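Local atomic coordinates of regulator of nonsense transcripts 2 (Homo sapiens, PDB entry 4CEK), a protein that acts in nonsense-mediated mRNA decay and probably serves, through its three helical MIF4G domains, as a scaffold for other factors of the pathway. Residues 161-166 / 209-214; 189-194 / 227-232; 252-257 / 295-300. All coordinates share one frame; numbering follows the deposited sequence.

Interaction 1 (161-166 / 209-214); sequences VPRQRL and NIETKN
R163 lays one face of its guanidinium group against the amide nitrogen of N209, with ND2 above the plane, out toward the rim, and 3.5 Å from NH1. The two flat groups do not stack: the amide plane is turned 73° from the guanidinium. From the opposite face, and more loosely, comes NE2 of the neighbouring Q164, so the group sits between two amides. T212 approaches obliquely, its OG1 3.7 Å from R163 NH1.

The chain of R163 gets there by leaving the backbone with CG between N and the carbonyl carbon (chi1 71°) and then running extended to NE, straight out from the loop toward the start of helix 210-225. E211 crosses this arm at about a right angle. Its CG and its OE2 both touch the methylene CD of R163, the latter at 3.8 Å, while OE2 stays 4.3 Å from NE, near the guanidinium plane. The opposite charges therefore probably attract only at longer range, without a salt bridge.

N209 is the N-cap residue of the helix, and its other amide atom is already engaged: T212 OG1 donates to N209 OD1, tilted 31° from the carbonyl plane. That bond links the N-cap residue to the first turn and is consistent with ND2 being the atom turned toward R163. Elsewhere in the loop R165 forms a salt bridge with D167 and reaches the carbonyl of P126. A loop between helices 148-159 and 169-179 thus packs on the N terminus of a later helix within the all-helical MIF4G fold.

Interaction 2 (189-194 / 227-232); sequences DLCSML and KMFTKN
C191 leaves helix 185-203 with its CB above the rim of the F229 ring, 3.7 Å from CZ and a little farther from CE2. One bond on and on the same side, SG moves in over the face: it is 3.6 Å from CE2, and 3.9 Å from the ring centroid along a line only 25° off the normal. The sulfur is displaced toward the CE2 side. With SG anti to the carbonyl carbon (chi1 -70°), it also comes within 3.7 Å of the backbone oxygen of M228, and the CB of that methionine lies next to it at 4.4 Å. M228 starts toward the helix, but its sulfur end leads away. The backbone takes part as well, the carbonyl oxygen of C191 lying 3.7 Å from F229 CZ.

A turn farther along the helix, L194 meets the same ring differently, its CB standing at the edge 4.1 Å from F229 CZ. The ring is therefore held from two directions by one helix. L223 of helix 210-225 also touches L194, M228 and F229. The aromatic comes from the short link between two helices: K227 closes helix 210-225 with a Schellman motif, and T230 caps helix 231-243 by bonding to the N of D233.

Chemically this is a cysteine sulfur-aromatic contact in a buried setting, where dispersion between a polarisable sulfur and a pi face, with little demand on direction, probably supplies most of the attraction.

Interaction 3 (252-257 / 295-300); sequences MACTLL and VTMVEN
Helices 247-266 and 292-305 run in the same general sense here, and within segments 252-257 and 295-300 the nearest CA atoms are those of C254 and V298, 6.5 Å apart. They are alternate helices of the all-helical MIF4G fold: helix 268-287 lies between them in the sequence, and it packs on both, with L257 against its L278 and M281 and with V298 against M281.

A single small side chain carries most of the contact. C254 points at the other helix and sets its sulfur against the peptide group that joins M297 to V298. SG is 3.7 Å from M297 O and 3.9 Å from V298 N, and lies about as far from the carbonyl carbon between them, so it rests above the peptide group instead of meeting one end of it. The small thiol is what C254 places between the two backbones, in keeping with their close approach.

M297 supplies the side-chain half. Its CG, placed anti to the backbone N and beside the carbonyl carbon (chi1 -152°), flanks the sulfur of C254; SD follows in an extended step, and the bend at chi3 (-73°) takes only the terminal CE away from the cysteine. The methionine also touches E251, one turn back on helix 247-266. V298 approaches C254 chiefly through its backbone, while its side chain touches I250 of helix 247-266 and M281 of helix 268-287.

On its far side helix 247-266 is covered too: M252 and L256 pack on V217 of helix 210-225. L257 also meets L238 of helix 231-243. A single methylene completes the grip on the cysteine: M297 CG lies 3.7 Å from C254 SG and 4.0 Å from C254 CB.

Going from the N terminus, the loop 161-166 opens interaction 1, and helix 185-203 opens interaction 2 before the first has closed. Interaction 1 closes at 209-214, on the start of helix 210-225, and interaction 2 at 227-232, just past that helix's end, so the two cross along the chain. Interaction 3 follows in series, bringing helix 292-305 back to helix 247-266. Interactions 1 and 3 meet directly: N214 OD1 forms a weak hydrogen bond with T255 OG1, and I210 and K213 pack on M252. Interaction 2 touches neither. Helix 210-225 thus lies between the earlier part of the domain and helix 247-266, on which helix 292-305 packs.

Interaction 1 (161-166 / 209-214)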
ATOM      1  N   VAL A 161       5.065   8.067   4.038  1.00 45.73           N
ATOM      2  CA  VAL A 161       3.824   8.822   3.763  1.00 51.73           C
ATOM      3  C   VAL A 161       3.115   9.140   5.081  1.00 52.92           C
ATOM      4  O   VAL A 161       2.911   8.250   5.895  1.00 63.15           O
ATOM      5  CB  VAL A 161       2.752   8.071   2.929  1.00 51.47           C
ATOM      6  CG1 VAL A 161       2.629   8.648   1.546  1.00 51.19           C
ATOM      7  CG2 VAL A 161       2.973   6.570   2.890  1.00 51.87           C
ATOM      8  N   PRO A 162       2.747  10.406   5.303  1.00 56.25           N
ATOM      9  CA  PRO A 162       1.966  10.699   6.521  1.00 62.26           C
ATOM     10  C   PRO A 162       0.508  10.151   6.485  1.00 63.31           C
ATOM     11  O   PRO A 162      -0.125  10.107   5.416  1.00 56.81           O
ATOM     12  CB  PRO A 162       1.981  12.219   6.574  1.00 59.10           C
ATOM     13  CG  PRO A 162       2.145  12.646   5.151  1.00 59.58           C
ATOM     14  CD  PRO A 162       3.017  11.614   4.502  1.00 55.78           C
ATOM     15  N   ARG A 163      -0.008   9.736   7.646  1.00 66.17           N
ATOM     16  CA  ARG A 163      -1.394   9.214   7.756  1.00 71.78           C
ATOM     17  C   ARG A 163      -2.471  10.209   7.298  1.00 66.71           C
ATOM     18  O   ARG A 163      -3.550   9.812   6.875  1.00 73.16           O
ATOM     19  CB  ARG A 163      -1.707   8.755   9.196  1.00 78.71           C
ATOM     20  CG  ARG A 163      -1.855   9.876  10.228  1.00 85.03           C
ATOM     21  CD  ARG A 163      -2.236   9.351  11.616  1.00 89.54           C
ATOM     22  NE  ARG A 163      -1.897  10.323  12.661  1.00 91.15           N
ATOM     23  CZ  ARG A 163      -0.833  10.257  13.466  1.00101.18           C
ATOM     24  NH1 ARG A 163       0.038   9.247  13.404  1.00100.80           N
ATOM     25  NH2 ARG A 163      -0.636  11.215  14.363  1.00105.06           N
ATOM     26  N   GLN A 164      -2.143  11.494   7.375  1.00 64.81           N
ATOM     27  CA  GLN A 164      -3.040  12.582   7.019  1.00 63.48           C
ATOM     28  C   GLN A 164      -3.103  12.841   5.493  1.00 60.27           C
ATOM     29  O   GLN A 164      -3.872  13.700   5.032  1.00 56.27           O
ATOM     30  CB  GLN A 164      -2.619  13.855   7.776  1.00 71.17           C
ATOM     31  CG  GLN A 164      -1.989  13.625   9.168  1.00 75.67           C
ATOM     32  CD  GLN A 164      -0.450  13.587   9.143  1.00 80.58           C
ATOM     33  OE1 GLN A 164       0.190  14.305   8.370  1.00 82.10           O
ATOM     34  NE2 GLN A 164       0.145  12.751   9.996  1.00 77.90           N
ATOM     35  N   ARG A 165      -2.308  12.088   4.724  1.00 50.12           N
ATOM     36  CA  ARG A 165      -2.317  12.134   3.268  1.00 48.16           C
ATOM     37  C   ARG A 165      -2.618  10.768   2.666  1.00 47.28           C
ATOM     38  O   ARG A 165      -1.916  10.297   1.788  1.00 48.08           O
ATOM     39  CB  ARG A 165      -0.968  12.628   2.727  1.00 50.09           C
ATOM     40  CG  ARG A 165      -0.574  14.055   3.158  1.00 48.65           C
ATOM     41  CD  ARG A 165      -1.513  15.137   2.600  1.00 46.20           C
ATOM     42  NE  ARG A 165      -1.769  14.997   1.169  1.00 43.39           N
ATOM     43  CZ  ARG A 165      -0.947  15.416   0.211  1.00 44.60           C
ATOM     44  NH1 ARG A 165       0.212  16.019   0.515  1.00 47.02           N
ATOM     45  NH2 ARG A 165      -1.277  15.238  -1.056  1.00 41.84           N
ATOM     46  N   LEU A 166      -3.691  10.146   3.120  1.00 47.72           N
ATOM     47  CA  LEU A 166      -4.188   8.926   2.503  1.00 48.82           C
ATOM     48  C   LEU A 166      -4.379   9.039   1.010  1.00 47.50           C
ATOM     49  O   LEU A 166      -4.359   8.014   0.306  1.00 49.37           O
ATOM     50  CB  LEU A 166      -5.547   8.536   3.110  1.00 51.15           C
ATOM     51  CG  LEU A 166      -5.573   8.062   4.578  1.00 53.37           C
ATOM     52  CD1 LEU A 166      -6.910   7.352   4.862  1.00 45.41           C
ATOM     53  CD2 LEU A 166      -4.345   7.197   4.909  1.00 44.81           C
ATOM     54  N   ASN A 209      -2.288   3.714  17.678  1.00 88.51           N
ATOM     55  CA  ASN A 209      -3.508   4.263  17.058  1.00 84.17           C
ATOM     56  C   ASN A 209      -4.007   3.529  15.813  1.00 81.32           C
ATOM     57  O   ASN A 209      -3.226   3.271  14.895  1.00 77.92           O
ATOM     58  CB  ASN A 209      -3.309   5.758  16.717  1.00 92.55           C
ATOM     59  CG  ASN A 209      -2.036   6.035  15.901  1.00 98.06           C
ATOM     60  OD1 ASN A 209      -1.377   5.114  15.405  1.00102.50           O
ATOM     61  ND2 ASN A 209      -1.685   7.317  15.771  1.00 90.21           N
ATOM     62  N   ILE A 210      -5.307   3.223  15.772  1.00 76.76           N
ATOM     63  CA  ILE A 210      -5.900   2.489  14.630  1.00 75.10           C
ATOM     64  C   ILE A 210      -5.643   3.194  13.286  1.00 74.13           C
ATOM     65  O   ILE A 210      -5.571   2.542  12.243  1.00 61.27           O
ATOM     66  CB  ILE A 210      -7.425   2.214  14.809  1.00 69.03           C
ATOM     67  CG1 ILE A 210      -7.947   1.182  13.779  1.00 65.69           C
ATOM     68  CG2 ILE A 210      -8.232   3.499  14.677  1.00 61.07           C
ATOM     69  CD1 ILE A 210      -7.270  -0.169  13.803  1.00 61.08           C
ATOM     70  N   GLU A 211      -5.470   4.514  13.324  1.00 81.14           N
ATOM     71  CA  GLU A 211      -5.279   5.306  12.109  1.00 83.48           C
ATOM     72  C   GLU A 211      -3.970   5.047  11.350  1.00 80.05           C
ATOM     73  O   GLU A 211      -3.969   5.090  10.114  1.00 75.18           O
ATOM     74  CB  GLU A 211      -5.375   6.786  12.447  1.00 91.57           C
ATOM     75  CG  GLU A 211      -5.661   7.651  11.237  1.00 93.19           C
ATOM     76  CD  GLU A 211      -6.233   8.994  11.618  1.00 93.07           C
ATOM     77  OE1 GLU A 211      -7.043   9.043  12.575  1.00 83.01           O
ATOM     78  OE2 GLU A 211      -5.872   9.988  10.951  1.00 96.24           O
ATOM     79  N   THR A 212      -2.871   4.806  12.077  1.00 71.41           N
ATOM     80  CA  THR A 212      -1.600   4.372  11.457  1.00 72.75           C
ATOM     81  C   THR A 212      -1.729   2.976  10.865  1.00 63.95           C
ATOM     82  O   THR A 212      -1.285   2.719   9.772  1.00 67.11           O
ATOM     83  CB  THR A 212      -0.438   4.294  12.468  1.00 75.04           C
ATOM     84  OG1 THR A 212      -0.296   5.548  13.141  1.00 77.83           O
ATOM     85  CG2 THR A 212       0.865   3.932  11.755  1.00 66.64           C
ATOM     86  N   LYS A 213      -2.352   2.078  11.610  1.00 60.99           N
ATOM     87  CA  LYS A 213      -2.544   0.709  11.165  1.00 56.72           C
ATOM     88  C   LYS A 213      -3.294   0.712   9.811  1.00 55.40           C
ATOM     89  O   LYS A 213      -2.940  -0.024   8.870  1.00 50.55           O
ATOM     90  CB  LYS A 213      -3.307  -0.067  12.238  1.00 54.87           C
ATOM     91  CG  LYS A 213      -2.648  -0.015  13.615  1.00 61.60           C
ATOM     92  CD  LYS A 213      -3.457  -0.760  14.683  1.00 62.00           C
ATOM     93  CE  LYS A 213      -2.595  -1.277  15.835  1.00 59.00           C
ATOM     94  NZ  LYS A 213      -3.210  -2.437  16.553  1.00 59.56           N
ATOM     95  N   ASN A 214      -4.320   1.562   9.721  1.00 53.96           N
ATOM     96  CA  ASN A 214      -5.124   1.709   8.504  1.00 51.27           C
ATOM     97  C   ASN A 214      -4.321   2.283   7.317  1.00 46.08           C
ATOM     98  O   ASN A 214      -4.547   1.872   6.195  1.00 47.53           O
ATOM     99  CB  ASN A 214      -6.398   2.542   8.794  1.00 56.06           C
ATOM    100  CG  ASN A 214      -7.478   1.761   9.588  1.00 57.58           C
ATOM    101  OD1 ASN A 214      -7.501   0.513   9.629  1.00 55.23           O
ATOM    102  ND2 ASN A 214      -8.393   2.513  10.217  1.00 52.32           N
TER

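Interaction 2 (189-194 / 227-232)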
ATOM      1  N   ASP A 189      11.583  -3.808  -1.727  1.00 37.62           N
ATOM      2  CA  ASP A 189      11.948  -3.256  -0.431  1.00 40.18           C
ATOM      3  C   ASP A 189      10.709  -2.676   0.267  1.00 37.39           C
ATOM      4  O   ASP A 189      10.519  -2.901   1.460  1.00 40.84           O
ATOM      5  CB  ASP A 189      12.991  -2.129  -0.566  1.00 46.36           C
ATOM      6  CG  ASP A 189      14.446  -2.638  -0.673  1.00 52.73           C
ATOM      7  OD1 ASP A 189      14.674  -3.831  -0.939  1.00 51.53           O
ATOM      8  OD2 ASP A 189      15.370  -1.806  -0.496  1.00 60.33           O
ATOM      9  N   LEU A 190       9.894  -1.932  -0.480  1.00 33.46           N
ATOM     10  CA  LEU A 190       8.704  -1.308   0.071  1.00 33.22           C
ATOM     11  C   LEU A 190       7.784  -2.423   0.578  1.00 33.30           C
ATOM     12  O   LEU A 190       7.333  -2.354   1.724  1.00 30.74           O
ATOM     13  CB  LEU A 190       7.994  -0.392  -0.945  1.00 31.15           C
ATOM     14  CG  LEU A 190       6.884   0.500  -0.353  1.00 31.54           C
ATOM     15  CD1 LEU A 190       7.333   1.342   0.837  1.00 30.38           C
ATOM     16  CD2 LEU A 190       6.278   1.388  -1.410  1.00 28.75           C
ATOM     17  N   CYS A 191       7.602  -3.485  -0.216  1.00 31.58           N
ATOM     18  CA  CYS A 191       6.681  -4.534   0.165  1.00 33.10           C
ATOM     19  C   CYS A 191       7.159  -5.227   1.420  1.00 37.89           C
ATOM     20  O   CYS A 191       6.358  -5.541   2.327  1.00 38.78           O
ATOM     21  CB  CYS A 191       6.472  -5.552  -0.939  1.00 31.33           C
ATOM     22  SG  CYS A 191       5.532  -4.852  -2.319  1.00 37.85           S
ATOM     23  N   SER A 192       8.463  -5.451   1.471  1.00 33.57           N
ATOM     24  CA  SER A 192       9.066  -6.073   2.615  1.00 32.90           C
ATOM     25  C   SER A 192       8.874  -5.253   3.856  1.00 28.54           C
ATOM     26  O   SER A 192       8.560  -5.781   4.928  1.00 29.43           O
ATOM     27  CB  SER A 192      10.551  -6.272   2.381  1.00 35.15           C
ATOM     28  OG  SER A 192      11.131  -6.737   3.590  1.00 41.04           O
ATOM     29  N   MET A 193       9.062  -3.958   3.721  1.00 29.93           N
ATOM     30  CA  MET A 193       8.813  -3.027   4.841  1.00 32.02           C
ATOM     31  C   MET A 193       7.327  -3.038   5.279  1.00 31.55           C
ATOM     32  O   MET A 193       7.016  -3.006   6.471  1.00 30.22           O
ATOM     33  CB  MET A 193       9.229  -1.608   4.428  1.00 33.72           C
ATOM     34  CG  MET A 193      10.739  -1.413   4.266  1.00 37.41           C
ATOM     35  SD  MET A 193      11.162   0.322   3.978  1.00 42.40           S
ATOM     36  CE  MET A 193      10.747   0.458   2.247  1.00 51.38           C
ATOM     37  N   LEU A 194       6.417  -3.088   4.301  1.00 32.00           N
ATOM     38  CA  LEU A 194       4.997  -2.985   4.557  1.00 30.56           C
ATOM     39  C   LEU A 194       4.542  -4.271   5.217  1.00 31.73           C
ATOM     40  O   LEU A 194       3.828  -4.221   6.207  1.00 35.55           O
ATOM     41  CB  LEU A 194       4.229  -2.702   3.263  1.00 31.00           C
ATOM     42  CG  LEU A 194       4.229  -1.249   2.771  1.00 30.01           C
ATOM     43  CD1 LEU A 194       3.537  -1.114   1.409  1.00 27.05           C
ATOM     44  CD2 LEU A 194       3.534  -0.353   3.777  1.00 27.83           C
ATOM     45  N   LYS A 227      -0.769  -5.271  -8.461  1.00 38.09           N
ATOM     46  CA  LYS A 227      -0.073  -6.556  -8.504  1.00 41.43           C
ATOM     47  C   LYS A 227       1.365  -6.467  -8.005  1.00 40.66           C
ATOM     48  O   LYS A 227       2.176  -7.273  -8.419  1.00 39.85           O
ATOM     49  CB  LYS A 227      -0.075  -7.157  -9.923  1.00 45.27           C
ATOM     50  CG  LYS A 227      -1.432  -7.159 -10.609  1.00 48.47           C
ATOM     51  CD  LYS A 227      -1.339  -7.725 -12.023  1.00 55.05           C
ATOM     52  CE  LYS A 227      -2.627  -7.465 -12.816  1.00 68.00           C
ATOM     53  NZ  LYS A 227      -2.441  -7.487 -14.302  1.00 73.72           N
ATOM     54  N   MET A 228       1.693  -5.485  -7.158  1.00 37.46           N
ATOM     55  CA  MET A 228       2.984  -5.479  -6.466  1.00 35.33           C
ATOM     56  C   MET A 228       2.957  -6.418  -5.265  1.00 35.00           C
ATOM     57  O   MET A 228       3.953  -7.002  -4.949  1.00 39.54           O
ATOM     58  CB  MET A 228       3.380  -4.084  -6.047  1.00 34.33           C
ATOM     59  CG  MET A 228       3.618  -3.144  -7.230  1.00 37.71           C
ATOM     60  SD  MET A 228       4.964  -3.638  -8.382  1.00 36.52           S
ATOM     61  CE  MET A 228       4.105  -4.525  -9.685  1.00 28.89           C
ATOM     62  N   PHE A 229       1.814  -6.559  -4.594  1.00 37.45           N
ATOM     63  CA  PHE A 229       1.529  -7.715  -3.730  1.00 32.46           C
ATOM     64  C   PHE A 229       0.697  -8.639  -4.567  1.00 32.01           C
ATOM     65  O   PHE A 229      -0.095  -8.168  -5.371  1.00 33.90           O
ATOM     66  CB  PHE A 229       0.735  -7.333  -2.506  1.00 36.16           C
ATOM     67  CG  PHE A 229       1.562  -6.737  -1.428  1.00 42.26           C
ATOM     68  CD1 PHE A 229       2.170  -7.536  -0.477  1.00 47.40           C
ATOM     69  CD2 PHE A 229       1.759  -5.372  -1.363  1.00 44.93           C
ATOM     70  CE1 PHE A 229       2.937  -6.977   0.530  1.00 45.32           C
ATOM     71  CE2 PHE A 229       2.542  -4.811  -0.361  1.00 40.97           C
ATOM     72  CZ  PHE A 229       3.116  -5.615   0.588  1.00 41.61           C
ATOM     73  N   THR A 230       0.920  -9.945  -4.443  1.00 31.01           N
ATOM     74  CA  THR A 230       0.147 -10.919  -5.186  1.00 28.88           C
ATOM     75  C   THR A 230      -1.120 -11.125  -4.379  1.00 30.84           C
ATOM     76  O   THR A 230      -1.171 -10.747  -3.187  1.00 29.98           O
ATOM     77  CB  THR A 230       0.870 -12.292  -5.301  1.00 28.61           C
ATOM     78  OG1 THR A 230       1.156 -12.746  -3.990  1.00 29.44           O
ATOM     79  CG2 THR A 230       2.183 -12.237  -6.155  1.00 21.76           C
ATOM     80  N   LYS A 231      -2.118 -11.749  -5.014  1.00 32.11           N
ATOM     81  CA  LYS A 231      -3.419 -12.054  -4.384  1.00 32.34           C
ATOM     82  C   LYS A 231      -3.206 -12.929  -3.189  1.00 30.30           C
ATOM     83  O   LYS A 231      -3.798 -12.715  -2.117  1.00 27.78           O
ATOM     84  CB  LYS A 231      -4.342 -12.739  -5.382  1.00 33.16           C
ATOM     85  CG  LYS A 231      -4.812 -11.764  -6.454  1.00 38.09           C
ATOM     86  CD  LYS A 231      -5.362 -12.430  -7.714  1.00 39.68           C
ATOM     87  CE  LYS A 231      -5.736 -11.363  -8.729  1.00 42.17           C
ATOM     88  NZ  LYS A 231      -4.539 -10.975  -9.544  1.00 46.11           N
ATOM     89  N   ASN A 232      -2.320 -13.898  -3.362  1.00 30.83           N
ATOM     90  CA  ASN A 232      -1.966 -14.838  -2.293  1.00 30.76           C
ATOM     91  C   ASN A 232      -1.339 -14.128  -1.104  1.00 30.05           C
ATOM     92  O   ASN A 232      -1.668 -14.451   0.018  1.00 30.25           O
ATOM     93  CB  ASN A 232      -1.038 -15.914  -2.854  1.00 33.48           C
ATOM     94  CG  ASN A 232      -0.864 -17.088  -1.911  1.00 34.81           C
ATOM     95  OD1 ASN A 232      -1.822 -17.763  -1.597  1.00 35.57           O
ATOM     96  ND2 ASN A 232       0.378 -17.361  -1.493  1.00 36.16           N
TER

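Interaction 3 (252-257 / 295-300)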
ATOM      1  N   MET A 252      -8.779  -3.276  10.705  1.00 35.11           N
ATOM      2  CA  MET A 252      -7.719  -3.461   9.688  1.00 35.56           C
ATOM      3  C   MET A 252      -8.262  -4.294   8.546  1.00 32.60           C
ATOM      4  O   MET A 252      -8.078  -3.955   7.387  1.00 33.89           O
ATOM      5  CB  MET A 252      -6.477  -4.132  10.296  1.00 36.39           C
ATOM      6  CG  MET A 252      -5.766  -3.298  11.377  1.00 37.83           C
ATOM      7  SD  MET A 252      -4.412  -4.223  12.165  1.00 44.09           S
ATOM      8  CE  MET A 252      -3.396  -4.506  10.720  1.00 34.88           C
ATOM      9  N   ALA A 253      -8.953  -5.372   8.885  1.00 30.87           N
ATOM     10  CA  ALA A 253      -9.595  -6.240   7.887  1.00 32.33           C
ATOM     11  C   ALA A 253     -10.564  -5.508   6.961  1.00 32.20           C
ATOM     12  O   ALA A 253     -10.588  -5.780   5.748  1.00 33.99           O
ATOM     13  CB  ALA A 253     -10.362  -7.359   8.570  1.00 29.21           C
ATOM     14  N   CYS A 254     -11.393  -4.648   7.552  1.00 30.64           N
ATOM     15  CA  CYS A 254     -12.473  -3.960   6.852  1.00 31.07           C
ATOM     16  C   CYS A 254     -11.893  -2.866   6.006  1.00 29.78           C
ATOM     17  O   CYS A 254     -12.333  -2.669   4.858  1.00 29.68           O
ATOM     18  CB  CYS A 254     -13.564  -3.401   7.838  1.00 30.73           C
ATOM     19  SG  CYS A 254     -14.541  -4.726   8.675  1.00 38.22           S
ATOM     20  N   THR A 255     -10.900  -2.151   6.544  1.00 32.66           N
ATOM     21  CA  THR A 255     -10.075  -1.234   5.712  1.00 33.18           C
ATOM     22  C   THR A 255      -9.422  -1.959   4.521  1.00 35.50           C
ATOM     23  O   THR A 255      -9.514  -1.497   3.370  1.00 35.23           O
ATOM     24  CB  THR A 255      -8.990  -0.568   6.514  1.00 33.16           C
ATOM     25  OG1 THR A 255      -9.560  -0.034   7.715  1.00 33.66           O
ATOM     26  CG2 THR A 255      -8.336   0.548   5.678  1.00 32.37           C
ATOM     27  N   LEU A 256      -8.815  -3.117   4.778  1.00 32.81           N
ATOM     28  CA  LEU A 256      -8.182  -3.858   3.689  1.00 31.54           C
ATOM     29  C   LEU A 256      -9.205  -4.157   2.624  1.00 31.05           C
ATOM     30  O   LEU A 256      -8.949  -3.923   1.432  1.00 31.59           O
ATOM     31  CB  LEU A 256      -7.531  -5.175   4.181  1.00 31.96           C
ATOM     32  CG  LEU A 256      -6.752  -6.044   3.175  1.00 31.20           C
ATOM     33  CD1 LEU A 256      -5.660  -5.195   2.519  1.00 32.44           C
ATOM     34  CD2 LEU A 256      -6.132  -7.229   3.882  1.00 29.88           C
ATOM     35  N   LEU A 257     -10.367  -4.675   3.030  1.00 31.54           N
ATOM     36  CA  LEU A 257     -11.401  -5.074   2.034  1.00 33.10           C
ATOM     37  C   LEU A 257     -12.045  -3.884   1.280  1.00 31.52           C
ATOM     38  O   LEU A 257     -12.372  -3.992   0.109  1.00 32.25           O
ATOM     39  CB  LEU A 257     -12.474  -5.961   2.680  1.00 33.90           C
ATOM     40  CG  LEU A 257     -12.024  -7.328   3.199  1.00 32.21           C
ATOM     41  CD1 LEU A 257     -13.009  -7.937   4.234  1.00 29.21           C
ATOM     42  CD2 LEU A 257     -11.845  -8.208   1.988  1.00 27.67           C
ATOM     43  N   VAL A 295     -20.135  -5.597  14.436  1.00 36.15           N
ATOM     44  CA  VAL A 295     -21.057  -6.415  13.662  1.00 35.16           C
ATOM     45  C   VAL A 295     -21.422  -5.650  12.372  1.00 33.88           C
ATOM     46  O   VAL A 295     -21.362  -6.189  11.259  1.00 30.50           O
ATOM     47  CB  VAL A 295     -22.298  -6.823  14.519  1.00 35.12           C
ATOM     48  CG1 VAL A 295     -23.304  -7.615  13.679  1.00 29.57           C
ATOM     49  CG2 VAL A 295     -21.837  -7.665  15.715  1.00 29.75           C
ATOM     50  N   THR A 296     -21.700  -4.368  12.540  1.00 32.07           N
ATOM     51  CA  THR A 296     -22.109  -3.494  11.448  1.00 34.93           C
ATOM     52  C   THR A 296     -20.932  -3.213  10.477  1.00 35.79           C
ATOM     53  O   THR A 296     -21.093  -3.309   9.233  1.00 35.20           O
ATOM     54  CB  THR A 296     -22.664  -2.179  12.062  1.00 33.96           C
ATOM     55  OG1 THR A 296     -23.816  -2.489  12.877  1.00 33.86           O
ATOM     56  CG2 THR A 296     -22.979  -1.178  11.013  1.00 31.62           C
ATOM     57  N   MET A 297     -19.753  -2.908  11.040  1.00 32.46           N
ATOM     58  CA  MET A 297     -18.482  -2.844  10.250  1.00 34.53           C
ATOM     59  C   MET A 297     -18.241  -4.058   9.342  1.00 30.61           C
ATOM     60  O   MET A 297     -18.095  -3.915   8.143  1.00 34.09           O
ATOM     61  CB  MET A 297     -17.280  -2.666  11.177  1.00 40.85           C
ATOM     62  CG  MET A 297     -16.077  -1.943  10.565  1.00 45.92           C
ATOM     63  SD  MET A 297     -14.712  -1.774  11.753  1.00 51.03           S
ATOM     64  CE  MET A 297     -15.358  -0.497  12.845  1.00 41.94           C
ATOM     65  N   VAL A 298     -18.250  -5.260   9.888  1.00 29.58           N
ATOM     66  CA  VAL A 298     -18.080  -6.458   9.078  1.00 29.36           C
ATOM     67  C   VAL A 298     -19.150  -6.560   7.964  1.00 34.84           C
ATOM     68  O   VAL A 298     -18.827  -6.829   6.795  1.00 35.78           O
ATOM     69  CB  VAL A 298     -18.134  -7.728   9.979  1.00 29.77           C
ATOM     70  CG1 VAL A 298     -18.123  -9.009   9.130  1.00 26.55           C
ATOM     71  CG2 VAL A 298     -16.980  -7.735  11.020  1.00 27.43           C
ATOM     72  N   GLU A 299     -20.424  -6.347   8.317  1.00 33.80           N
ATOM     73  CA  GLU A 299     -21.514  -6.328   7.315  1.00 33.89           C
ATOM     74  C   GLU A 299     -21.250  -5.366   6.169  1.00 30.74           C
ATOM     75  O   GLU A 299     -21.357  -5.729   5.004  1.00 27.25           O
ATOM     76  CB  GLU A 299     -22.853  -5.978   7.988  1.00 34.11           C
ATOM     77  CG  GLU A 299     -23.333  -7.120   8.862  1.00 32.04           C
ATOM     78  CD  GLU A 299     -24.417  -6.751   9.842  1.00 32.34           C
ATOM     79  OE1 GLU A 299     -24.781  -5.588   9.964  1.00 32.84           O
ATOM     80  OE2 GLU A 299     -24.928  -7.666  10.503  1.00 38.51           O
ATOM     81  N   ASN A 300     -20.877  -4.145   6.507  1.00 30.90           N
ATOM     82  CA  ASN A 300     -20.621  -3.144   5.489  1.00 32.45           C
ATOM     83  C   ASN A 300     -19.467  -3.513   4.531  1.00 34.37           C
ATOM     84  O   ASN A 300     -19.627  -3.393   3.313  1.00 30.61           O
ATOM     85  CB  ASN A 300     -20.436  -1.792   6.142  1.00 31.70           C
ATOM     86  CG  ASN A 300     -21.742  -1.238   6.672  1.00 34.31           C
ATOM     87  OD1 ASN A 300     -22.831  -1.776   6.366  1.00 31.81           O
ATOM     88  ND2 ASN A 300     -21.655  -0.182   7.494  1.00 30.09           N
TER